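Local coordinates for protein Agap007691-pb (Anopheles gambiae, PDB 5C98) that is of unknown function but belongs to the serpin family, whose members are generally serine protease inhibitors, at residues N22-E27 with G294-G299; K30-Y33 with N38-V41; L85-H90 with T120-V125. All coordinates share one frame; numbering follows the deposited sequence.

Contact 1. Residues N22-E27 with G294-G299; sequences NKFTLE and GKLGYG
Leu296 meets the helix 15-32 with both of its methyl groups, each finding a different partner. CD1 lies 4.0 Å from Phe24 CE1, obliquely to the ring, while CD2 rests 3.8 Å from Glu27 O, so that one branch touches an aromatic side chain and the other the helix backbone. The leucine reaches both because CG stands anti to its carbonyl carbon (chi1 -64°) and the branched end is carried towards the helix. Phe24 starts less directly: its CB does not point at the 294-299 segment, but CG anti to the backbone N (chi1 166°) carries CE1 up to Leu296, and the two side chains cross at about a right angle. Elsewhere the ring meets Phe69 edge-to-face and packs on Pro43, a buried setting that suits a large apolar group. Across the serpin fold this joins the long N-terminal helix to the end of the helix 289-295, far away in sequence. That end is a Schellman motif: Gly297 takes a positive phi (96°), which glycine accepts because it has no CB to run into Leu296 O, and two bonds run back into the last turn, one of them from Gly297 N to Gly294 O at 3.0 Å. The turn also brings Leu296 O over the centre of the Tyr298 ring, 3.8 Å above its plane. Glu27, whose carbonyl O meets Leu296, also holds the ammonium group of Lys23 one turn earlier on the same helix in a salt bridge, Lys23 NZ to Glu27 OE2 at 2.9 Å. The lysine nitrogen comes from the syn side of OE2 but tilted out of the carboxylate plane. Asn22, further back, anchors the helix through its amide to Gly364 O and Val366 N.

Contact 2. Residues K30-Y33 with N38-V41; sequences KACY and NCAV
No flat group does the touching where Cys32 meets Cys39 and Val41; the ring and the amide of these segments are turned to other neighbours. The Tyr33 ring packs against Leu250, Arg251 and Val254 of the helix 250-256 and against Asn371, and the Asn38 amide receives the N-H groups of Ser373 and Lys374 on OD1. Here the N-terminal helix of the serpin fold passes through a short loop into the strand 39-41, which joins what is known in serpins as sheet B, antiparallel to the strand 366-372. Cys39 and Val41, two residues apart, face the helix end together, while Ala40 between them packs on Val283. Along its edge the strand is paired through backbone bonds of Cys39 with Asn371 and of Val41 with Val369. Small apolar groups suit so close an approach, and Cys32 offers a compact, polarisable sulfur. Its SG lies between the backbone N and the carbonyl carbon, the crowded position (chi1 61°), which directs it towards the strand. Cys39 SG is instead anti to its backbone N (chi1 179°) and comes alongside. The two sulfurs are 4.3 Å apart, Cys32 SG to Cys39 SG, far beyond the length of a disulfide, so this is a van der Waals meeting of two separate cysteines. Val41 straddles the same sulfur with its fork of methyl groups: Cys32 SG is 4.1 Å from Val41 CG1 and 4.2 Å from Val41 CG2.

Contact 3. Residues L85-H90 with T120-V125; sequences LAQQLH and TFQTTV
Gln122 lays its amide across the last turn of the helix 75-89, one end by Gln87 and the other by His90. Its OE1 is 3.7 Å from Gln87 CA, and its NE2 comes within 3.6 Å of His90 CD2, with ring and amide planes 76° apart. The amide atoms lie against carbon in van der Waals contact, and the exposed surface keeps this polar end near water. It spans the gap fully extended, with CG anti to the backbone N (chi1 176°). A water joins the two sides more loosely, in plane at the His90 ring edge: it appears to donate to His90 O at 2.9 Å, though acceptors outnumber its protons, and accepts a weak bond from Gln122 NE2 at 3.3 Å. Behind this shell the helix end holds His90, whose N bonds to Ala86 O at 3.1 Å, and ND1 fixes the ring by accepting the N-H of Ala97. Thr120 O takes a bond from Gln83 NE2, tying the approach to Gln122 to the same helix. The contact connects helix 75-89 to the link between helix 111-119 and strand 124-128; that strand runs parallel to strand 95-104 at the margin of serpin sheet A.

How the contacts relate
Contacts 1 and 2 are successive grips on the helix 15-32 and touch one another: Lys295 NZ lies 2.7 Å from Ala31 O, probably a hydrogen bond, and Leu296 CD2 also packs on Ala31 CB. Contact 2 is the buried one and uses sulfur and methyl groups; contact 1, partly buried, pairs a leucine with an aromatic ring and a helix carbonyl, beside a salt bridge internal to the helix. Contact 3 stands apart, its centre 22 Å from that of contact 1 and 24 Å from that of contact 2. Lying at the surface on other elements, it relies on glutamine, histidine and a water. Apolar chemistry thus gives way outward to polar and solvent-mediated contacts.

Contact 1. Residues N22-E27 with G294-G299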
loop_
_atom_site.group_PDB
_atom_site.type_symbol
_atom_site.label_atom_id
_atom_site.label_comp_id
_atom_site.label_asym_id
_atom_site.label_seq_id
_atom_site.Cartn_x
_atom_site.Cartn_y
_atom_site.Cartn_z
ATOM N N ASN A 22 0.664 4.745 -11.498
ATOM C CA ASN A 22 -0.253 3.639 -11.721
ATOM C C ASN A 22 0.445 2.490 -12.431
ATOM O O ASN A 22 0.219 1.329 -12.076
ATOM C CB ASN A 22 -1.511 4.099 -12.465
ATOM C CG ASN A 22 -2.429 4.897 -11.573
ATOM O OD1 ASN A 22 -2.250 4.910 -10.351
ATOM N ND2 ASN A 22 -3.418 5.561 -12.169
ATOM N N LYS A 23 1.290 2.786 -13.424
ATOM C CA LYS A 23 2.027 1.731 -14.119
ATOM C C LYS A 23 2.949 0.993 -13.150
ATOM O O LYS A 23 2.994 -0.241 -13.130
ATOM C CB LYS A 23 2.837 2.303 -15.288
ATOM C CG LYS A 23 3.599 1.258 -16.098
ATOM C CD LYS A 23 4.346 1.883 -17.272
ATOM C CE LYS A 23 5.079 0.838 -18.093
ATOM N NZ LYS A 23 6.364 0.440 -17.461
ATOM N N PHE A 24 3.702 1.743 -12.344
ATOM C CA PHE A 24 4.599 1.124 -11.364
ATOM C C PHE A 24 3.814 0.330 -10.320
ATOM O O PHE A 24 4.205 -0.775 -9.936
ATOM C CB PHE A 24 5.456 2.216 -10.727
ATOM C CG PHE A 24 6.181 1.793 -9.499
ATOM C CD1 PHE A 24 7.271 0.946 -9.558
ATOM C CD2 PHE A 24 5.773 2.257 -8.258
ATOM C CE1 PHE A 24 7.915 0.551 -8.373
ATOM C CE2 PHE A 24 6.424 1.866 -7.104
ATOM C CZ PHE A 24 7.479 1.003 -7.171
ATOM N N THR A 25 2.682 0.859 -9.888
ATOM C CA THR A 25 1.860 0.201 -8.875
ATOM C C THR A 25 1.410 -1.181 -9.326
ATOM O O THR A 25 1.495 -2.152 -8.570
ATOM C CB THR A 25 0.663 1.092 -8.508
ATOM O OG1 THR A 25 1.132 2.200 -7.752
ATOM C CG2 THR A 25 -0.366 0.358 -7.683
ATOM N N LEU A 26 0.911 -1.277 -10.555
ATOM C CA LEU A 26 0.446 -2.569 -11.044
ATOM C C LEU A 26 1.603 -3.532 -11.260
ATOM O O LEU A 26 1.465 -4.724 -10.977
ATOM C CB LEU A 26 -0.392 -2.376 -12.309
ATOM C CG LEU A 26 -1.677 -1.574 -12.095
ATOM C CD1 LEU A 26 -2.352 -1.409 -13.465
ATOM C CD2 LEU A 26 -2.615 -2.175 -11.038
ATOM N N GLU A 27 2.759 -3.042 -11.740
ATOM C CA GLU A 27 3.926 -3.912 -11.869
ATOM C C GLU A 27 4.385 -4.417 -10.512
ATOM O O GLU A 27 4.705 -5.598 -10.347
ATOM C CB GLU A 27 5.069 -3.144 -12.530
ATOM C CG GLU A 27 4.865 -2.918 -14.027
ATOM C CD GLU A 27 5.848 -1.936 -14.617
ATOM O OE1 GLU A 27 6.412 -1.105 -13.863
ATOM O OE2 GLU A 27 6.043 -1.986 -15.853
ATOM N N GLY A 294 13.703 -5.521 -5.423
ATOM C CA GLY A 294 14.743 -6.371 -5.985
ATOM C C GLY A 294 14.243 -7.173 -7.172
ATOM O O GLY A 294 14.901 -7.236 -8.214
ATOM N N LYS A 295 13.049 -7.767 -7.037
ATOM C CA LYS A 295 12.436 -8.534 -8.125
ATOM C C LYS A 295 12.180 -7.677 -9.365
ATOM O O LYS A 295 12.207 -8.184 -10.495
ATOM C CB LYS A 295 11.093 -9.119 -7.671
ATOM C CG LYS A 295 11.143 -10.325 -6.754
ATOM C CD LYS A 295 9.737 -10.934 -6.543
ATOM C CE LYS A 295 9.159 -11.545 -7.823
ATOM N NZ LYS A 295 7.843 -12.237 -7.605
ATOM N N LEU A 296 11.872 -6.401 -9.178
ATOM C CA LEU A 296 11.622 -5.482 -10.280
ATOM C C LEU A 296 12.898 -4.940 -10.917
ATOM O O LEU A 296 12.801 -4.218 -11.915
ATOM C CB LEU A 296 10.803 -4.301 -9.790
ATOM C CG LEU A 296 9.379 -4.583 -9.280
ATOM C CD1 LEU A 296 8.738 -3.360 -8.699
ATOM C CD2 LEU A 296 8.520 -5.137 -10.405
ATOM N N GLY A 297 14.073 -5.242 -10.367
ATOM C CA GLY A 297 15.336 -4.747 -10.894
ATOM C C GLY A 297 15.863 -3.503 -10.225
ATOM O O GLY A 297 16.822 -2.903 -10.728
ATOM N N TYR A 298 15.280 -3.095 -9.111
ATOM C CA TYR A 298 15.652 -1.864 -8.439
ATOM C C TYR A 298 16.244 -2.160 -7.072
ATOM O O TYR A 298 16.009 -1.443 -6.098
ATOM C CB TYR A 298 14.445 -0.951 -8.305
ATOM C CG TYR A 298 13.706 -0.723 -9.581
ATOM C CD1 TYR A 298 14.367 -0.280 -10.721
ATOM C CD2 TYR A 298 12.345 -0.936 -9.651
ATOM C CE1 TYR A 298 13.681 -0.062 -11.895
ATOM C CE2 TYR A 298 11.647 -0.720 -10.821
ATOM C CZ TYR A 298 12.321 -0.276 -11.935
ATOM O OH TYR A 298 11.634 -0.067 -13.112
ATOM N N GLY A 299 17.052 -3.202 -6.997
ATOM C CA GLY A 299 17.642 -3.568 -5.732
ATOM C C GLY A 299 18.857 -2.760 -5.355
ATOM O O GLY A 299 19.349 -2.935 -4.245
#

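Contact 2. Residues K30-Y33 with N38-V41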
loop_
_atom_site.group_PDB
_atom_site.type_symbol
_atom_site.label_atom_id
_atom_site.label_comp_id
_atom_site.label_asym_id
_atom_site.label_seq_id
_atom_site.Cartn_x
_atom_site.Cartn_y
_atom_site.Cartn_z
ATOM N N LYS A 30 1.976 -7.096 -9.191
ATOM C CA LYS A 30 2.192 -8.379 -9.856
ATOM C C LYS A 30 3.407 -9.090 -9.294
ATOM O O LYS A 30 3.444 -10.322 -9.253
ATOM C CB LYS A 30 2.403 -8.177 -11.366
ATOM C CG LYS A 30 1.156 -7.790 -12.063
ATOM C CD LYS A 30 1.385 -7.376 -13.509
ATOM C CE LYS A 30 0.230 -6.478 -13.911
ATOM N NZ LYS A 30 0.151 -6.376 -15.364
ATOM N N ALA A 31 4.427 -8.340 -8.892
ATOM C CA ALA A 31 5.639 -8.945 -8.353
ATOM C C ALA A 31 5.453 -9.455 -6.936
ATOM O O ALA A 31 6.210 -10.334 -6.516
ATOM C CB ALA A 31 6.779 -7.919 -8.359
ATOM N N CYS A 32 4.496 -8.929 -6.170
ATOM C CA CYS A 32 4.302 -9.451 -4.820
ATOM C C CYS A 32 3.041 -10.288 -4.632
ATOM O O CYS A 32 2.944 -10.995 -3.623
ATOM C CB CYS A 32 4.426 -8.351 -3.758
ATOM S SG CYS A 32 3.262 -7.046 -3.871
ATOM N N TYR A 33 2.110 -10.292 -5.585
ATOM C CA TYR A 33 0.888 -11.066 -5.429
ATOM C C TYR A 33 1.225 -12.531 -5.261
ATOM O O TYR A 33 2.062 -13.080 -5.983
ATOM C CB TYR A 33 0.000 -10.906 -6.658
ATOM C CG TYR A 33 -1.177 -11.830 -6.741
ATOM C CD1 TYR A 33 -2.251 -11.701 -5.877
ATOM C CD2 TYR A 33 -1.238 -12.812 -7.716
ATOM C CE1 TYR A 33 -3.329 -12.544 -5.971
ATOM C CE2 TYR A 33 -2.311 -13.635 -7.838
ATOM C CZ TYR A 33 -3.381 -13.504 -6.974
ATOM O OH TYR A 33 -4.462 -14.352 -7.104
ATOM N N ASN A 38 -3.608 -13.072 1.340
ATOM C CA ASN A 38 -4.201 -11.751 1.215
ATOM C C ASN A 38 -3.069 -10.739 1.183
ATOM O O ASN A 38 -1.973 -10.996 1.683
ATOM C CB ASN A 38 -5.177 -11.454 2.353
ATOM C CG ASN A 38 -6.348 -12.382 2.348
ATOM O OD1 ASN A 38 -6.643 -12.986 1.332
ATOM N ND2 ASN A 38 -7.019 -12.531 3.499
ATOM N N CYS A 39 -3.306 -9.615 0.538
ATOM C CA CYS A 39 -2.256 -8.624 0.356
ATOM C C CYS A 39 -2.885 -7.249 0.319
ATOM O O CYS A 39 -3.996 -7.084 -0.182
ATOM C CB CYS A 39 -1.499 -8.905 -0.956
ATOM S SG CYS A 39 -0.182 -7.729 -1.308
ATOM N N ALA A 40 -2.179 -6.270 0.888
ATOM C CA ALA A 40 -2.412 -4.862 0.637
ATOM C C ALA A 40 -1.039 -4.209 0.637
ATOM O O ALA A 40 -0.250 -4.421 1.571
ATOM C CB ALA A 40 -3.316 -4.249 1.707
ATOM N N VAL A 41 -0.752 -3.444 -0.406
ATOM C CA VAL A 41 0.494 -2.698 -0.538
ATOM C C VAL A 41 0.194 -1.293 -1.051
ATOM O O VAL A 41 -0.837 -1.037 -1.676
ATOM C CB VAL A 41 1.527 -3.396 -1.456
ATOM C CG1 VAL A 41 2.061 -4.662 -0.787
ATOM C CG2 VAL A 41 0.925 -3.726 -2.831
#

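Contact 3. Residues L85-H90 with T120-V125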
loop_
_atom_site.group_PDB
_atom_site.type_symbol
_atom_site.label_atom_id
_atom_site.label_comp_id
_atom_site.label_asym_id
_atom_site.label_seq_id
_atom_site.Cartn_x
_atom_site.Cartn_y
_atom_site.Cartn_z
ATOM N N LEU A 85 3.685 15.835 -2.845
ATOM C CA LEU A 85 2.928 14.599 -3.017
ATOM C C LEU A 85 2.651 13.924 -1.686
ATOM O O LEU A 85 1.555 13.382 -1.482
ATOM C CB LEU A 85 3.680 13.655 -3.940
ATOM C CG LEU A 85 3.832 14.154 -5.383
ATOM C CD1 LEU A 85 4.588 13.104 -6.171
ATOM C CD2 LEU A 85 2.512 14.447 -6.060
ATOM N N ALA A 86 3.623 13.938 -0.772
ATOM C CA ALA A 86 3.419 13.299 0.519
ATOM C C ALA A 86 2.371 14.030 1.342
ATOM O O ALA A 86 1.590 13.403 2.059
ATOM C CB ALA A 86 4.730 13.223 1.282
ATOM N N GLN A 87 2.342 15.359 1.249
ATOM C CA GLN A 87 1.361 16.122 2.009
ATOM C C GLN A 87 -0.044 15.892 1.474
ATOM O O GLN A 87 -1.004 15.861 2.246
ATOM C CB GLN A 87 1.721 17.611 1.961
ATOM C CG GLN A 87 0.781 18.507 2.760
ATOM C CD GLN A 87 1.218 19.961 2.778
ATOM O OE1 GLN A 87 2.376 20.270 3.061
ATOM N NE2 GLN A 87 0.289 20.861 2.477
ATOM N N GLN A 88 -0.178 15.719 0.163
ATOM C CA GLN A 88 -1.478 15.438 -0.433
ATOM C C GLN A 88 -1.979 14.044 -0.053
ATOM O O GLN A 88 -3.179 13.854 0.167
ATOM C CB GLN A 88 -1.353 15.594 -1.951
ATOM C CG GLN A 88 -2.499 15.076 -2.784
ATOM C CD GLN A 88 -2.304 15.371 -4.267
ATOM O OE1 GLN A 88 -3.039 16.169 -4.846
ATOM N NE2 GLN A 88 -1.303 14.735 -4.886
ATOM N N LEU A 89 -1.072 13.072 0.059
ATOM C CA LEU A 89 -1.453 11.684 0.323
ATOM C C LEU A 89 -1.919 11.506 1.755
ATOM O O LEU A 89 -2.980 10.931 2.007
ATOM C CB LEU A 89 -0.262 10.763 0.068
ATOM C CG LEU A 89 -0.554 9.284 0.377
ATOM C CD1 LEU A 89 -1.742 8.767 -0.422
ATOM C CD2 LEU A 89 0.664 8.444 0.142
ATOM N N HIS A 90 -1.108 11.925 2.710
ATOM C CA HIS A 90 -1.461 11.777 4.107
ATOM C C HIS A 90 -2.594 12.739 4.427
ATOM O O HIS A 90 -2.482 13.950 4.200
ATOM C CB HIS A 90 -0.237 12.057 4.965
ATOM C CG HIS A 90 -0.496 11.903 6.420
ATOM N ND1 HIS A 90 -0.751 10.690 7.013
ATOM C CD2 HIS A 90 -0.585 12.827 7.399
ATOM C CE1 HIS A 90 -0.958 10.871 8.303
ATOM N NE2 HIS A 90 -0.859 12.161 8.561
ATOM N N THR A 120 12.933 19.075 6.839
ATOM C CA THR A 120 12.350 19.251 5.508
ATOM C C THR A 120 11.227 18.241 5.257
ATOM O O THR A 120 10.071 18.623 5.053
ATOM C CB THR A 120 13.414 19.109 4.408
ATOM O OG1 THR A 120 14.550 19.926 4.722
ATOM C CG2 THR A 120 12.852 19.528 3.076
ATOM N N PHE A 121 11.552 16.953 5.254
ATOM C CA PHE A 121 10.566 15.936 4.915
ATOM C C PHE A 121 9.631 15.675 6.086
ATOM O O PHE A 121 9.998 15.832 7.252
ATOM C CB PHE A 121 11.268 14.624 4.553
ATOM C CG PHE A 121 12.021 14.662 3.262
ATOM C CD1 PHE A 121 11.423 15.117 2.078
ATOM C CD2 PHE A 121 13.326 14.231 3.223
ATOM C CE1 PHE A 121 12.153 15.132 0.887
ATOM C CE2 PHE A 121 14.031 14.244 2.055
ATOM C CZ PHE A 121 13.449 14.678 0.894
ATOM N N GLN A 122 8.409 15.271 5.750
ATOM C CA GLN A 122 7.382 14.840 6.701
ATOM C C GLN A 122 7.680 13.383 7.017
ATOM O O GLN A 122 7.248 12.466 6.316
ATOM C CB GLN A 122 6.031 15.037 6.029
ATOM C CG GLN A 122 4.773 14.619 6.689
ATOM C CD GLN A 122 3.578 14.934 5.770
ATOM O OE1 GLN A 122 3.675 15.757 4.832
ATOM N NE2 GLN A 122 2.460 14.277 6.023
ATOM N N THR A 123 8.477 13.183 8.063
ATOM C CA THR A 123 8.911 11.866 8.492
ATOM C C THR A 123 9.398 12.005 9.925
ATOM O O THR A 123 9.491 13.107 10.469
ATOM C CB THR A 123 9.996 11.291 7.556
ATOM O OG1 THR A 123 10.171 9.899 7.836
ATOM C CG2 THR A 123 11.335 11.994 7.710
ATOM N N THR A 124 9.686 10.862 10.541
ATOM C CA THR A 124 10.277 10.805 11.869
ATOM C C THR A 124 11.473 9.865 11.827
ATOM O O THR A 124 11.385 8.757 11.290
ATOM C CB THR A 124 9.241 10.353 12.908
ATOM O OG1 THR A 124 8.252 11.392 13.074
ATOM C CG2 THR A 124 9.900 10.145 14.256
ATOM N N VAL A 125 12.599 10.340 12.333
ATOM C CA VAL A 125 13.818 9.548 12.464
ATOM C C VAL A 125 14.058 9.320 13.944
ATOM O O VAL A 125 14.068 10.277 14.732
ATOM C CB VAL A 125 15.019 10.277 11.837
ATOM C CG1 VAL A 125 16.294 9.473 11.993
ATOM C CG2 VAL A 125 14.773 10.574 10.377
HETATM O O HOH W 1 -0.364 15.739 5.122
#